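Local coordinates for protein annexin A8 (Homo sapiens, PDB 1W3W) that binds calcium and acidic phospholipids as a member of the annexin family and acts as an anticoagulant that indirectly inhibits the thromboplastin-specific complex of blood coagulation, at residues 133-136 / 137-141; 240-243 / 244-248; 145-148 / 149-153; 93-96 / 97-100; 43-46 / 47-51. All coordinates share one frame; numbering follows the deposited sequence.

All five contacts are local, each within one helix or at its end, in an all-helical chain of annexin repeats. Along the chain the order is interaction 5 in the first repeat, then interactions 4, 1 and 3 in the second, and interaction 2 in the third. Interactions 1 and 4, their centres about 10 Å apart, touch where helix 125-139 meets helix 96-107, with a salt bridge from D138 to R96. Interaction 3, on helix 143-150, meets interaction 1 through D146. These three thus tie together three helices of the second repeat, whereas interactions 2 and 5 are separate; interactions 3 and 5 lie on opposite sides of the chain's centre, their own centres about 39 Å apart.

Interaction 1. Residues 133-136 / 137-141; sequences KAYE and EDYGS
Y135 and Y139, one turn apart on helix 125-139, form a T-shaped aromatic pair, the edge of the Y139 ring directed at a face of Y135, with planes at 62° and centroids 5.4 Å apart. The nearest approach is Y139 CD2 to Y135 CD2, 4.0 Å, toward the rim of the Y135 ring. Y135 turns its CG anti to the backbone N (chi1 -173°), and the two side chains cross at about a right angle. At the edge of the Y135 ring, in its plane, lies S141 O, 3.2 Å from Y135 CD1.

The backbone bonds run from E137 N to K133 O through G140 N to E136 O (2.9 Å), the last near the helix end, where G140 takes positive phi. S141 O also receives a CA-H...O contact from E136 CA at 3.4 Å.

Among the charged groups, K133 CG lies 3.3 Å from E137 OE2, an aliphatic-to-carboxylate contact and not a salt bridge, for K133 NZ stays 4.9 Å from E137 OE2. The hydroxyls of Y135 and S141 both bond to D146, and D138 pairs with R96. S141 O, buried with no hydrogen-bond partner in the model, is met by C-H groups of Y135 and E136, which can offer only weak compensation.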
loop_
_atom_site.group_PDB
_atom_site.type_symbol
_atom_site.label_atom_id
_atom_site.label_comp_id
_atom_site.label_asym_id
_atom_site.label_seq_id
_atom_site.Cartn_x
_atom_site.Cartn_y
_atom_site.Cartn_z
ATOM N N LYS A 133 12.117 -8.092 -6.792
ATOM C CA LYS A 133 13.538 -8.336 -6.585
ATOM C C LYS A 133 13.854 -8.410 -5.102
ATOM O O LYS A 133 14.585 -9.296 -4.661
ATOM C CB LYS A 133 14.369 -7.234 -7.252
ATOM C CG LYS A 133 15.860 -7.290 -6.921
ATOM C CD LYS A 133 16.733 -6.794 -8.088
ATOM C CE LYS A 133 16.673 -5.274 -8.254
ATOM N NZ LYS A 133 18.014 -4.705 -8.632
ATOM N N ALA A 134 13.296 -7.484 -4.324
ATOM C CA ALA A 134 13.506 -7.459 -2.883
ATOM C C ALA A 134 12.967 -8.727 -2.223
ATOM O O ALA A 134 13.606 -9.275 -1.325
ATOM C CB ALA A 134 12.842 -6.219 -2.260
ATOM N N TYR A 135 11.795 -9.177 -2.664
ATOM C CA TYR A 135 11.150 -10.366 -2.108
ATOM C C TYR A 135 12.004 -11.630 -2.316
ATOM O O TYR A 135 12.125 -12.447 -1.410
ATOM C CB TYR A 135 9.772 -10.554 -2.731
ATOM C CG TYR A 135 8.930 -11.650 -2.122
ATOM C CD1 TYR A 135 9.112 -12.986 -2.490
ATOM C CD2 TYR A 135 7.928 -11.356 -1.205
ATOM C CE1 TYR A 135 8.338 -13.999 -1.937
ATOM C CE2 TYR A 135 7.141 -12.350 -0.657
ATOM C CZ TYR A 135 7.352 -13.674 -1.029
ATOM O OH TYR A 135 6.572 -14.654 -0.491
ATOM N N GLU A 136 12.582 -11.784 -3.500
ATOM C CA GLU A 136 13.433 -12.939 -3.773
ATOM C C GLU A 136 14.747 -12.879 -2.997
ATOM O O GLU A 136 15.213 -13.905 -2.499
ATOM C CB GLU A 136 13.697 -13.104 -5.270
ATOM C CG GLU A 136 13.757 -14.567 -5.688
ATOM C CD GLU A 136 14.456 -14.767 -7.011
ATOM O OE1 GLU A 136 14.071 -14.084 -7.989
ATOM O OE2 GLU A 136 15.393 -15.603 -7.067
ATOM N N GLU A 137 15.315 -11.679 -2.872
ATOM C CA GLU A 137 16.559 -11.461 -2.128
ATOM C C GLU A 137 16.414 -11.774 -0.640
ATOM O O GLU A 137 17.308 -12.359 -0.038
ATOM C CB GLU A 137 17.064 -10.016 -2.301
ATOM C CG GLU A 137 17.829 -9.761 -3.593
ATOM C CD GLU A 137 18.083 -8.276 -3.868
ATOM O OE1 GLU A 137 17.893 -7.447 -2.944
ATOM O OE2 GLU A 137 18.478 -7.933 -5.021
ATOM N N ASP A 138 15.280 -11.405 -0.052
ATOM C CA ASP A 138 15.100 -11.511 1.387
ATOM C C ASP A 138 14.510 -12.850 1.803
ATOM O O ASP A 138 14.771 -13.305 2.909
ATOM C CB ASP A 138 14.201 -10.386 1.908
ATOM C CG ASP A 138 14.897 -9.043 1.915
ATOM O OD1 ASP A 138 14.192 -8.022 2.011
ATOM O OD2 ASP A 138 16.139 -8.913 1.814
ATOM N N TYR A 139 13.708 -13.466 0.936
ATOM C CA TYR A 139 12.932 -14.657 1.319
ATOM C C TYR A 139 13.220 -15.900 0.477
ATOM O O TYR A 139 12.680 -16.971 0.760
ATOM C CB TYR A 139 11.428 -14.334 1.331
ATOM C CG TYR A 139 11.155 -13.117 2.168
ATOM C CD1 TYR A 139 11.397 -13.134 3.535
ATOM C CD2 TYR A 139 10.726 -11.927 1.590
ATOM C CE1 TYR A 139 11.203 -12.007 4.317
ATOM C CE2 TYR A 139 10.520 -10.797 2.361
ATOM C CZ TYR A 139 10.766 -10.845 3.722
ATOM O OH TYR A 139 10.580 -9.739 4.490
ATOM N N GLY A 140 14.063 -15.759 -0.542
ATOM C CA GLY A 140 14.560 -16.895 -1.307
ATOM C C GLY A 140 13.557 -17.641 -2.170
ATOM O O GLY A 140 13.832 -18.763 -2.599
ATOM N N SER A 141 12.393 -17.045 -2.411
ATOM C CA SER A 141 11.425 -17.585 -3.370
ATOM C C SER A 141 10.858 -16.458 -4.220
ATOM O O SER A 141 10.930 -15.282 -3.858
ATOM C CB SER A 141 10.284 -18.319 -2.669
ATOM O OG SER A 141 9.742 -17.543 -1.615
#

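Interaction 2. Residues 240-243 / 244-248; sequences LEEA and MLTVV
The middle of helix 238-252, in the third annexin repeat, carries this contact, in which L240 to A243 and M244 to V248 form successive turns. Its carbonyl at E242 accepts two bonds from T246. E242 O accepts from T246 OG1 at 2.7 Å and from T246 N at 3.0 Å, and the two donors come from opposite faces of the carbonyl plane. The hydroxyl can do this because it sits beside the backbone N, anti to the carbonyl carbon (chi1 -66°), which folds OG1 back over the preceding turn; it stands 36° above the carbonyl plane. Replacing T246 by a valine would remove the hydroxyl donor and would probably leave E242 O held less firmly, with a methyl facing it.

The other bonds are straighter: L245 N reaches E241 O at 2.9 Å with an N-H...O angle of 173°, and M244 N reaches L240 O at 3.0 Å.

Two side-chain pairs lie one turn apart. M244, extended beyond CG, brings its terminal CE to L240 CD1 at 4.0 Å, the two chains crossing at a slant. E241 and L245 run alongside each other, with L245 CD1 3.8 Å from E241 OE2. Around them, M244 packs on F201, I202 and L205 of helix 198-207, and A243 and T246 meet I117 of helix 113-122. The arrangement is that of a helix of the annexin fold with one side packed into the core and a threonine hydroxyl bonded to the carbonyl four residues earlier.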
loop_
_atom_site.group_PDB
_atom_site.type_symbol
_atom_site.label_atom_id
_atom_site.label_comp_id
_atom_site.label_asym_id
_atom_site.label_seq_id
_atom_site.Cartn_x
_atom_site.Cartn_y
_atom_site.Cartn_z
ATOM N N LEU A 240 -12.351 -11.392 -5.399
ATOM C CA LEU A 240 -12.278 -10.998 -6.805
ATOM C C LEU A 240 -12.903 -9.607 -7.012
ATOM O O LEU A 240 -12.330 -8.771 -7.693
ATOM C CB LEU A 240 -12.944 -12.038 -7.725
ATOM C CG LEU A 240 -12.835 -11.732 -9.230
ATOM C CD1 LEU A 240 -11.377 -11.761 -9.681
ATOM C CD2 LEU A 240 -13.671 -12.696 -10.070
ATOM N N GLU A 241 -14.057 -9.370 -6.396
ATOM C CA GLU A 241 -14.713 -8.062 -6.425
ATOM C C GLU A 241 -13.811 -6.955 -5.865
ATOM O O GLU A 241 -13.651 -5.895 -6.490
ATOM C CB GLU A 241 -16.037 -8.094 -5.637
ATOM C CG GLU A 241 -16.836 -6.785 -5.699
ATOM C CD GLU A 241 -17.996 -6.712 -4.713
ATOM O OE1 GLU A 241 -18.320 -7.735 -4.080
ATOM O OE2 GLU A 241 -18.585 -5.616 -4.555
ATOM N N GLU A 242 -13.230 -7.211 -4.692
ATOM C CA GLU A 242 -12.314 -6.270 -4.039
ATOM C C GLU A 242 -11.161 -5.912 -4.964
ATOM O O GLU A 242 -10.823 -4.735 -5.115
ATOM C CB GLU A 242 -11.771 -6.860 -2.724
ATOM C CG GLU A 242 -11.025 -5.871 -1.822
ATOM C CD GLU A 242 -10.555 -6.500 -0.503
ATOM O OE1 GLU A 242 -9.609 -5.974 0.135
ATOM O OE2 GLU A 242 -11.124 -7.537 -0.104
ATOM N N ALA A 243 -10.587 -6.922 -5.603
ATOM C CA ALA A 243 -9.442 -6.755 -6.486
ATOM C C ALA A 243 -9.789 -5.915 -7.711
ATOM O O ALA A 243 -9.043 -4.996 -8.054
ATOM C CB ALA A 243 -8.901 -8.115 -6.920
ATOM N N MET A 244 -10.919 -6.222 -8.356
ATOM C CA MET A 244 -11.384 -5.449 -9.518
ATOM C C MET A 244 -11.697 -3.999 -9.190
ATOM O O MET A 244 -11.237 -3.099 -9.886
ATOM C CB MET A 244 -12.603 -6.108 -10.178
ATOM C CG MET A 244 -12.217 -7.303 -11.005
ATOM S SD MET A 244 -13.574 -8.117 -11.857
ATOM C CE MET A 244 -12.631 -9.341 -12.611
ATOM N N LEU A 245 -12.472 -3.774 -8.135
ATOM C CA LEU A 245 -12.781 -2.423 -7.690
ATOM C C LEU A 245 -11.518 -1.633 -7.322
ATOM O O LEU A 245 -11.465 -0.431 -7.518
ATOM C CB LEU A 245 -13.754 -2.437 -6.507
ATOM C CG LEU A 245 -15.207 -2.843 -6.802
ATOM C CD1 LEU A 245 -15.970 -3.090 -5.499
ATOM C CD2 LEU A 245 -15.915 -1.789 -7.645
ATOM N N THR A 246 -10.513 -2.316 -6.777
ATOM C CA THR A 246 -9.262 -1.669 -6.389
ATOM C C THR A 246 -8.529 -1.196 -7.634
ATOM O O THR A 246 -8.052 -0.065 -7.681
ATOM C CB THR A 246 -8.380 -2.623 -5.584
ATOM O OG1 THR A 246 -9.022 -2.920 -4.349
ATOM C CG2 THR A 246 -7.109 -1.954 -5.175
ATOM N N VAL A 247 -8.467 -2.043 -8.655
ATOM C CA VAL A 247 -7.861 -1.638 -9.927
ATOM C C VAL A 247 -8.578 -0.417 -10.485
ATOM O O VAL A 247 -7.932 0.550 -10.892
ATOM C CB VAL A 247 -7.838 -2.791 -10.955
ATOM C CG1 VAL A 247 -7.337 -2.302 -12.328
ATOM C CG2 VAL A 247 -6.954 -3.877 -10.462
ATOM N N VAL A 248 -9.902 -0.432 -10.475
ATOM C CA VAL A 248 -10.685 0.687 -10.987
ATOM C C VAL A 248 -10.403 1.984 -10.204
ATOM O O VAL A 248 -10.118 3.032 -10.799
ATOM C CB VAL A 248 -12.214 0.360 -10.991
ATOM C CG1 VAL A 248 -13.026 1.588 -11.264
ATOM C CG2 VAL A 248 -12.531 -0.703 -12.035
#

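Interaction 3. Residues 145-148 / 149-153; sequences EDIQ and ADTSG
I147 O is gripped twice by T151, whose OG1 donates at 2.7 Å and whose N donates at 3.0 Å. The two donors lie on opposite faces of the carbonyl plane, the hydroxyl 42° out of it and the amide tilted by only 20°. D150 N, 3.3 Å from I147 O, adds a weak third bond. T151 has its OG1 between the backbone N and the carbonyl carbon (chi1 62°), a torsion that turns the hydroxyl back onto the last turn of helix 143-150 and leaves the methyl CG2 anti to the carbonyl carbon. The side chains of I147 and T151 run alongside each other, with I147 CG2 3.7 Å from T151 OG1. A valine in place of T151 lacks the hydroxyl, and I147 O would probably be held less firmly, by the amide bonds.

Farther back, D146 O accepts from D150 N at 3.0 Å, and E145 O from A149 N at 3.1 Å. The carboxylate of D150 serves another partner, its OD2 bonding to T111. I147 packs against I116 and L120 of helix 113-122 and L163 of helix 153-163. T151 is the first residue to leave helical geometry, so the arrangement is the C-terminal end of helix 143-150, where a threonine side chain and amide share one helix carbonyl, leading into the link to helix 153-163 of the second annexin repeat.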
loop_
_atom_site.group_PDB
_atom_site.type_symbol
_atom_site.label_atom_id
_atom_site.label_comp_id
_atom_site.label_asym_id
_atom_site.label_seq_id
_atom_site.Cartn_x
_atom_site.Cartn_y
_atom_site.Cartn_z
ATOM N N GLU A 145 5.542 -17.099 -7.714
ATOM C CA GLU A 145 5.376 -18.518 -7.369
ATOM C C GLU A 145 4.663 -18.722 -6.041
ATOM O O GLU A 145 3.868 -19.642 -5.909
ATOM C CB GLU A 145 6.733 -19.225 -7.319
ATOM C CG GLU A 145 7.191 -19.718 -8.682
ATOM C CD GLU A 145 8.495 -20.490 -8.624
ATOM O OE1 GLU A 145 8.746 -21.183 -7.609
ATOM O OE2 GLU A 145 9.267 -20.398 -9.601
ATOM N N ASP A 146 4.949 -17.869 -5.060
ATOM C CA ASP A 146 4.281 -17.934 -3.759
ATOM C C ASP A 146 2.808 -17.584 -3.886
ATOM O O ASP A 146 1.967 -18.250 -3.288
ATOM C CB ASP A 146 4.955 -17.023 -2.734
ATOM C CG ASP A 146 6.234 -17.618 -2.169
ATOM O OD1 ASP A 146 6.542 -18.791 -2.473
ATOM O OD2 ASP A 146 7.001 -16.997 -1.415
ATOM N N ILE A 147 2.495 -16.559 -4.682
ATOM C CA ILE A 147 1.104 -16.181 -4.912
ATOM C C ILE A 147 0.352 -17.314 -5.633
ATOM O O ILE A 147 -0.768 -17.646 -5.253
ATOM C CB ILE A 147 0.997 -14.826 -5.672
ATOM C CG1 ILE A 147 1.262 -13.674 -4.700
ATOM C CG2 ILE A 147 -0.392 -14.668 -6.339
ATOM C CD1 ILE A 147 1.532 -12.359 -5.363
ATOM N N GLN A 148 0.987 -17.912 -6.640
ATOM C CA GLN A 148 0.421 -19.058 -7.366
ATOM C C GLN A 148 0.054 -20.216 -6.444
ATOM O O GLN A 148 -0.981 -20.850 -6.626
ATOM C CB GLN A 148 1.405 -19.584 -8.414
ATOM C CG GLN A 148 1.332 -18.893 -9.762
ATOM C CD GLN A 148 2.412 -19.369 -10.728
ATOM O OE1 GLN A 148 2.933 -20.500 -10.550
ATOM N NE2 GLN A 148 2.739 -18.610 -11.669
ATOM N N ALA A 149 0.907 -20.497 -5.466
ATOM C CA ALA A 149 0.698 -21.619 -4.563
ATOM C C ALA A 149 -0.325 -21.295 -3.474
ATOM O O ALA A 149 -1.056 -22.171 -3.031
ATOM C CB ALA A 149 2.013 -22.042 -3.935
ATOM N N ASP A 150 -0.392 -20.034 -3.057
ATOM C CA ASP A 150 -1.195 -19.663 -1.893
ATOM C C ASP A 150 -2.620 -19.184 -2.208
ATOM O O ASP A 150 -3.470 -19.159 -1.321
ATOM C CB ASP A 150 -0.468 -18.588 -1.100
ATOM C CG ASP A 150 -1.002 -18.439 0.298
ATOM O OD1 ASP A 150 -1.077 -19.451 1.034
ATOM O OD2 ASP A 150 -1.376 -17.339 0.749
ATOM N N THR A 151 -2.870 -18.784 -3.450
ATOM C CA THR A 151 -4.198 -18.342 -3.880
ATOM C C THR A 151 -4.696 -19.242 -5.001
ATOM O O THR A 151 -3.922 -19.954 -5.626
ATOM C CB THR A 151 -4.165 -16.864 -4.369
ATOM O OG1 THR A 151 -3.306 -16.739 -5.510
ATOM C CG2 THR A 151 -3.529 -15.957 -3.339
ATOM N N SER A 152 -5.996 -19.189 -5.263
ATOM C CA SER A 152 -6.601 -20.012 -6.310
ATOM C C SER A 152 -7.747 -19.292 -7.003
ATOM O O SER A 152 -8.205 -18.234 -6.559
ATOM C CB SER A 152 -7.129 -21.301 -5.702
ATOM O OG SER A 152 -8.005 -20.981 -4.642
ATOM N N GLY A 153 -8.217 -19.889 -8.091
ATOM C CA GLY A 153 -9.358 -19.363 -8.817
ATOM C C GLY A 153 -9.025 -18.097 -9.579
ATOM O O GLY A 153 -7.903 -17.914 -10.040
#

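Interaction 4. Residues 93-96 / 97-100; sequences PPYR and YEAK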
loop_
_atom_site.group_PDB
_atom_site.type_symbol
_atom_site.label_atom_id
_atom_site.label_comp_id
_atom_site.label_asym_id
_atom_site.label_seq_id
_atom_site.Cartn_x
_atom_site.Cartn_y
_atom_site.Cartn_z
ATOM N N PRO A 93 13.653 0.068 4.145
ATOM C CA PRO A 93 13.719 0.829 2.897
ATOM C C PRO A 93 12.454 0.577 2.067
ATOM O O PRO A 93 11.807 -0.471 2.217
ATOM C CB PRO A 93 14.961 0.266 2.186
ATOM C CG PRO A 93 15.705 -0.515 3.198
ATOM C CD PRO A 93 14.722 -0.943 4.245
ATOM N N PRO A 94 12.099 1.504 1.196
ATOM C CA PRO A 94 11.025 1.253 0.234
ATOM C C PRO A 94 11.286 -0.025 -0.590
ATOM O O PRO A 94 12.442 -0.398 -0.807
ATOM C CB PRO A 94 11.053 2.493 -0.666
ATOM C CG PRO A 94 12.189 3.283 -0.255
ATOM C CD PRO A 94 12.684 2.841 1.051
ATOM N N TYR A 95 10.208 -0.696 -0.986
ATOM C CA TYR A 95 10.238 -1.921 -1.793
ATOM C C TYR A 95 10.550 -3.142 -0.960
ATOM O O TYR A 95 9.832 -4.137 -1.029
ATOM C CB TYR A 95 11.158 -1.801 -3.032
ATOM C CG TYR A 95 10.980 -0.480 -3.738
ATOM C CD1 TYR A 95 9.705 0.031 -3.974
ATOM C CD2 TYR A 95 12.080 0.292 -4.108
ATOM C CE1 TYR A 95 9.525 1.257 -4.577
ATOM C CE2 TYR A 95 11.906 1.523 -4.712
ATOM C CZ TYR A 95 10.630 1.998 -4.941
ATOM O OH TYR A 95 10.452 3.218 -5.539
ATOM N N ARG A 96 11.595 -3.081 -0.161
ATOM C CA ARG A 96 11.811 -4.088 0.860
ATOM C C ARG A 96 10.685 -4.100 1.879
ATOM O O ARG A 96 10.304 -5.169 2.345
ATOM C CB ARG A 96 13.158 -3.880 1.555
ATOM C CG ARG A 96 14.319 -4.095 0.615
ATOM C CD ARG A 96 15.663 -4.313 1.291
ATOM N NE ARG A 96 15.551 -5.271 2.393
ATOM C CZ ARG A 96 16.433 -5.405 3.378
ATOM N NH1 ARG A 96 17.533 -4.655 3.421
ATOM N NH2 ARG A 96 16.211 -6.302 4.332
ATOM N N TYR A 97 10.116 -2.934 2.188
ATOM C CA TYR A 97 8.988 -2.861 3.110
ATOM C C TYR A 97 7.777 -3.623 2.584
ATOM O O TYR A 97 7.202 -4.455 3.286
ATOM C CB TYR A 97 8.586 -1.407 3.367
ATOM C CG TYR A 97 7.413 -1.281 4.301
ATOM C CD1 TYR A 97 7.383 -1.977 5.514
ATOM C CD2 TYR A 97 6.337 -0.459 3.992
ATOM C CE1 TYR A 97 6.311 -1.853 6.377
ATOM C CE2 TYR A 97 5.272 -0.324 4.860
ATOM C CZ TYR A 97 5.256 -1.031 6.046
ATOM O OH TYR A 97 4.182 -0.904 6.904
ATOM N N GLU A 98 7.392 -3.334 1.343
ATOM C CA GLU A 98 6.259 -4.009 0.706
ATOM C C GLU A 98 6.489 -5.521 0.570
ATOM O O GLU A 98 5.572 -6.315 0.769
ATOM C CB GLU A 98 5.939 -3.386 -0.660
ATOM C CG GLU A 98 5.261 -2.030 -0.565
ATOM C CD GLU A 98 6.237 -0.867 -0.589
ATOM O OE1 GLU A 98 5.794 0.242 -0.917
ATOM O OE2 GLU A 98 7.437 -1.040 -0.290
ATOM N N ALA A 99 7.717 -5.908 0.236
ATOM C CA ALA A 99 8.089 -7.322 0.188
ATOM C C ALA A 99 7.872 -8.011 1.537
ATOM O O ALA A 99 7.382 -9.140 1.579
ATOM C CB ALA A 99 9.515 -7.478 -0.253
ATOM N N LYS A 100 8.227 -7.339 2.625
ATOM C CA LYS A 100 7.997 -7.869 3.961
ATOM C C LYS A 100 6.503 -8.005 4.248
ATOM O O LYS A 100 6.065 -9.034 4.753
ATOM C CB LYS A 100 8.658 -6.996 5.025
ATOM C CG LYS A 100 8.443 -7.481 6.484
ATOM C CD LYS A 100 7.881 -6.369 7.361
ATOM C CE LYS A 100 8.015 -6.688 8.862
ATOM N NZ LYS A 100 7.347 -7.967 9.227
#
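E98 bends at chi2 (92°), with CG set beside its own backbone N (chi1 -74°), and this turn carries its carboxylate back to the start of helix 96-107. There E98 OE2 accepts a bond from Y95 N at 2.9 Å, met on the syn side and 24° out of the carboxylate plane. Y95 is the N-cap residue and has positive phi. The bond is bent at the hydrogen, and E98 OE2 also comes within 3.3 Å of Y95 CA. The other oxygen of the same carboxylate, E98 OE1, forms a salt bridge with R123, so each carboxylate oxygen has a partner, which fixes the rotation of the group.

Backbone bonds tie the loop to the helix: Y97 N to P93 O at 3.0 Å, and A99 N to Y95 O at 3.0 Å. A99 CB also packs 3.4 Å from Y95 O.

P94 CB lies over the centre of the Y95 ring. Y97 packs on I277 and V281 of helix 273-283. A glutamate three residues after the N-cap, bonded to the cap residue's own N, is the side-chain-to-backbone half of a capping box.

Interaction 5. Residues 43-46 / 47-51; sequences AIID and VLTKR
T49 leaves the backbone with its CB 3.5 Å from I45 O, one turn earlier on helix 41-48. From CB the hydroxyl turns into the position between backbone N and carbonyl carbon (chi1 67°), and at its tip T49 OG1 bonds to I45 O at 2.7 Å. The methyl, T49 CG2, is anti to the carbonyl carbon and stays 3.7 Å from the same oxygen. T49 N also donates to I45 O, at 3.1 Å, from the other face of the carbonyl plane, so that one oxygen receives two bonds while the hydroxyl stands 38° above that plane. OG1 is also bonded to the hydroxyl of S321 on helix 313-323, which links the end of this helix in the first repeat to the last repeat. I45 runs alongside T49, with I45 CG2 3.8 Å from T49 OG1, and packs against A318 and F83.

One residue back, L48 N meets I44 O at 3.0 Å with a nearly straight N-H...O angle of 169°. Their side chains also lie alongside each other, pointing the same way, and L48 CD1 touches I44 CG2 at 3.9 Å. L48 goes on to reach I87 and M91 of helix 81-91 and L30 of helix 24-34, while V47 leans on T29 of that helix.

Beyond T49, K50 CB rests 3.4 Å from D46 O, K50 NZ is hydrogen-bonded to S321 O, and R51 forms a salt bridge with D26. The whole belongs to a short annexin helix, its aliphatic side turned into the helical bundle and a threonine hydroxyl doubling the backbone bond near the C-terminal end of helix 41-48.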
loop_
_atom_site.group_PDB
_atom_site.type_symbol
_atom_site.label_atom_id
_atom_site.label_comp_id
_atom_site.label_asym_id
_atom_site.label_seq_id
_atom_site.Cartn_x
_atom_site.Cartn_y
_atom_site.Cartn_z
ATOM N N ALA A 43 11.910 10.356 22.629
ATOM C CA ALA A 43 13.138 10.640 21.905
ATOM C C ALA A 43 13.241 9.774 20.649
ATOM O O ALA A 43 13.798 10.207 19.654
ATOM C CB ALA A 43 14.353 10.417 22.790
ATOM N N ILE A 44 12.704 8.556 20.707
ATOM C CA ILE A 44 12.668 7.683 19.542
ATOM C C ILE A 44 11.714 8.267 18.479
ATOM O O ILE A 44 12.071 8.322 17.313
ATOM C CB ILE A 44 12.290 6.229 19.944
ATOM C CG1 ILE A 44 13.437 5.610 20.765
ATOM C CG2 ILE A 44 12.019 5.374 18.722
ATOM C CD1 ILE A 44 13.049 4.388 21.548
ATOM N N ILE A 45 10.538 8.726 18.905
ATOM C CA ILE A 45 9.583 9.412 18.021
ATOM C C ILE A 45 10.223 10.646 17.386
ATOM O O ILE A 45 10.144 10.835 16.184
ATOM C CB ILE A 45 8.298 9.808 18.798
ATOM C CG1 ILE A 45 7.525 8.572 19.237
ATOM C CG2 ILE A 45 7.375 10.730 17.949
ATOM C CD1 ILE A 45 6.394 8.895 20.203
ATOM N N ASP A 46 10.899 11.457 18.191
ATOM C CA ASP A 46 11.440 12.736 17.735
ATOM C C ASP A 46 12.526 12.580 16.698
ATOM O O ASP A 46 12.690 13.449 15.877
ATOM C CB ASP A 46 11.992 13.553 18.904
ATOM C CG ASP A 46 10.895 14.135 19.778
ATOM O OD1 ASP A 46 9.698 14.000 19.445
ATOM O OD2 ASP A 46 11.148 14.732 20.832
ATOM N N VAL A 47 13.269 11.477 16.727
ATOM C CA VAL A 47 14.277 11.232 15.704
ATOM C C VAL A 47 13.651 10.539 14.481
ATOM O O VAL A 47 13.730 11.043 13.353
ATOM C CB VAL A 47 15.450 10.389 16.264
ATOM C CG1 VAL A 47 16.396 9.952 15.151
ATOM C CG2 VAL A 47 16.221 11.169 17.329
ATOM N N LEU A 48 13.026 9.387 14.687
ATOM C CA LEU A 48 12.667 8.547 13.550
ATOM C C LEU A 48 11.501 9.063 12.712
ATOM O O LEU A 48 11.495 8.824 11.506
ATOM C CB LEU A 48 12.435 7.105 13.989
ATOM C CG LEU A 48 13.696 6.492 14.594
ATOM C CD1 LEU A 48 13.403 5.102 15.089
ATOM C CD2 LEU A 48 14.847 6.488 13.583
ATOM N N THR A 49 10.526 9.747 13.312
ATOM C CA THR A 49 9.427 10.343 12.520
ATOM C C THR A 49 9.735 11.703 11.921
ATOM O O THR A 49 8.942 12.192 11.131
ATOM C CB THR A 49 8.115 10.477 13.317
ATOM O OG1 THR A 49 8.269 11.452 14.366
ATOM C CG2 THR A 49 7.738 9.174 13.986
ATOM N N LYS A 50 10.848 12.328 12.299
ATOM C CA LYS A 50 11.237 13.618 11.744
ATOM C C LYS A 50 12.400 13.535 10.762
ATOM O O LYS A 50 12.825 14.555 10.246
ATOM C CB LYS A 50 11.588 14.605 12.871
ATOM C CG LYS A 50 10.402 14.999 13.758
ATOM C CD LYS A 50 9.307 15.690 12.955
ATOM C CE LYS A 50 8.084 16.068 13.808
ATOM N NZ LYS A 50 6.836 16.035 12.974
ATOM N N ARG A 51 12.934 12.347 10.515
ATOM C CA ARG A 51 13.954 12.151 9.497
ATOM C C ARG A 51 13.363 11.342 8.351
ATOM O O ARG A 51 12.421 10.606 8.533
ATOM C CB ARG A 51 15.168 11.410 10.068
ATOM C CG ARG A 51 15.867 12.114 11.231
ATOM C CD ARG A 51 16.604 13.413 10.869
ATOM N NE ARG A 51 17.264 13.910 12.072
ATOM C CZ ARG A 51 16.764 14.818 12.905
ATOM N NH1 ARG A 51 15.624 15.449 12.646
ATOM N NH2 ARG A 51 17.443 15.129 13.999
#